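Local coordinates for single-stranded DNA-binding protein WHY1, chloroplastic (Arabidopsis thaliana, PDB 4KOO), which binds single-stranded DNA in chloroplasts and nucleus, where it maintains plastid genome stability and modulates telomere length, at residues A[64-69]-A[129-134]. Residues are numbered along the deposited sequence; the frame is centred on the assembly and turned at random. Where two conformers were deposited one is given.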
# COMPACT_ATOMS: atom_id res chain seq x y z
N LYS A 64 -33.29 14.33 3.09
CA LYS A 64 -33.44 14.33 1.64
C LYS A 64 -32.27 13.62 0.89
O LYS A 64 -32.07 13.86 -0.30
CB LYS A 64 -33.57 15.77 1.13
CG LYS A 64 -34.80 16.49 1.71
CD LYS A 64 -35.08 17.82 1.01
CE LYS A 64 -36.34 18.48 1.57
NZ LYS A 64 -36.51 19.86 1.06
N LYS A 65 -31.53 12.77 1.58
CA LYS A 65 -30.31 12.19 1.02
C LYS A 65 -30.63 11.14 -0.03
O LYS A 65 -31.70 10.51 -0.01
CB LYS A 65 -29.46 11.58 2.13
CG LYS A 65 -29.99 10.28 2.62
CD LYS A 65 -29.21 9.76 3.81
CE LYS A 65 -29.72 8.41 4.22
NZ LYS A 65 -28.95 7.96 5.42
N GLN A 66 -29.72 10.97 -0.98
CA GLN A 66 -29.79 9.86 -1.91
C GLN A 66 -28.48 9.08 -1.77
O GLN A 66 -27.43 9.67 -1.52
CB GLN A 66 -29.93 10.35 -3.34
CG GLN A 66 -31.19 11.14 -3.61
CD GLN A 66 -32.49 10.34 -3.46
OE1 GLN A 66 -32.51 9.09 -3.38
NE2 GLN A 66 -33.59 11.08 -3.37
N VAL A 67 -28.57 7.77 -1.91
CA VAL A 67 -27.42 6.92 -1.65
C VAL A 67 -27.10 6.05 -2.85
O VAL A 67 -27.94 5.80 -3.70
CB VAL A 67 -27.65 6.04 -0.41
CG1 VAL A 67 -28.01 6.89 0.83
CG2 VAL A 67 -28.71 4.96 -0.66
N PHE A 68 -25.86 5.55 -2.89
CA PHE A 68 -25.42 4.73 -4.01
C PHE A 68 -24.26 3.88 -3.47
O PHE A 68 -23.38 4.39 -2.81
CB PHE A 68 -24.96 5.64 -5.14
CG PHE A 68 -24.72 4.93 -6.46
CD1 PHE A 68 -25.73 4.83 -7.40
CD2 PHE A 68 -23.48 4.39 -6.75
CE1 PHE A 68 -25.53 4.20 -8.64
CE2 PHE A 68 -23.26 3.75 -7.98
CZ PHE A 68 -24.31 3.65 -8.93
N SER A 69 -24.30 2.59 -3.70
CA SER A 69 -23.22 1.75 -3.22
C SER A 69 -22.16 1.61 -4.32
O SER A 69 -22.47 1.60 -5.50
CB SER A 69 -23.78 0.40 -2.77
OG SER A 69 -24.70 0.59 -1.69
N VAL A 129 -42.33 6.37 -5.51
CA VAL A 129 -42.72 7.57 -4.78
C VAL A 129 -42.64 8.82 -5.61
O VAL A 129 -42.61 9.93 -5.08
CB VAL A 129 -41.86 7.75 -3.47
CG1 VAL A 129 -42.05 6.59 -2.56
CG2 VAL A 129 -40.40 7.89 -3.80
N ASN A 130 -42.62 8.68 -6.94
CA ASN A 130 -42.62 9.86 -7.79
C ASN A 130 -41.50 10.83 -7.39
O ASN A 130 -41.69 12.04 -7.22
CB ASN A 130 -43.98 10.55 -7.72
CG ASN A 130 -44.13 11.65 -8.74
OD1 ASN A 130 -43.55 11.63 -9.85
ND2 ASN A 130 -44.94 12.63 -8.38
N VAL A 131 -40.30 10.30 -7.27
CA VAL A 131 -39.12 11.14 -7.04
C VAL A 131 -38.16 11.01 -8.21
O VAL A 131 -37.86 9.90 -8.67
CB VAL A 131 -38.46 10.78 -5.70
CG1 VAL A 131 -37.00 11.26 -5.66
CG2 VAL A 131 -39.25 11.41 -4.57
N ASP A 132 -37.82 12.14 -8.79
CA ASP A 132 -36.84 12.24 -9.87
C ASP A 132 -35.91 13.38 -9.47
O ASP A 132 -36.18 14.55 -9.76
CB ASP A 132 -37.54 12.55 -11.21
CG ASP A 132 -36.59 12.60 -12.38
OD1 ASP A 132 -35.39 12.35 -12.22
OD2 ASP A 132 -37.06 12.89 -13.51
N GLU A 133 -34.80 13.05 -8.81
CA GLU A 133 -33.91 14.07 -8.22
C GLU A 133 -32.45 13.77 -8.54
O GLU A 133 -32.06 12.60 -8.64
CB GLU A 133 -34.02 14.02 -6.69
CG GLU A 133 -35.39 14.23 -6.11
CD GLU A 133 -35.81 15.68 -6.08
OE1 GLU A 133 -34.97 16.56 -6.41
OE2 GLU A 133 -36.99 15.93 -5.73
N SER A 134 -31.64 14.80 -8.69
CA SER A 134 -30.19 14.62 -8.87
C SER A 134 -29.42 15.53 -7.90
O SER A 134 -29.86 16.65 -7.59
CB SER A 134 -29.77 14.89 -10.31
OG SER A 134 -29.84 16.26 -10.60
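Q66 reaches from one antiparallel sheet of the Whirly fold to V131 and E133 on the other, so the contact joins strand 66-70, outermost in its four-stranded sheet within the chain, to strand 131-139, outermost in the second. No hydrogen bond joins segments 64-69 and 129-134, and their nearest CA atoms, those of Q66 and S134, are 8.4 Å apart. Only side chains bridge this interval, burying a modest 73 Å² in all. The closer packing is that of Q66 against V131. With chi1 at 160°, CG1 of V131 stands anti to the backbone N and meets the amide NE2 of Q66 at 4.1 Å. Beside this pair, Q66 also rests on L122 and V124, which belong to strand 118-126, the neighbour of strand 131-139. Glutamine suits a partly exposed position, since its methylenes can pack on aliphatic groups and its polar amide tolerates solvent. V131, beta-branched and at home in a strand, begins strand 131-139 and, with N130, forms a G1 beta bulge opposite N126. Two residues on from Q66, F68 is buried and stacks on H91. Toward solvent the contact thins at E133, whose carboxylate leads away from Q66, as befits an acid at an exposed position. What remains of E133 in the contact is its CB, 4.5 Å from NE2 of Q66.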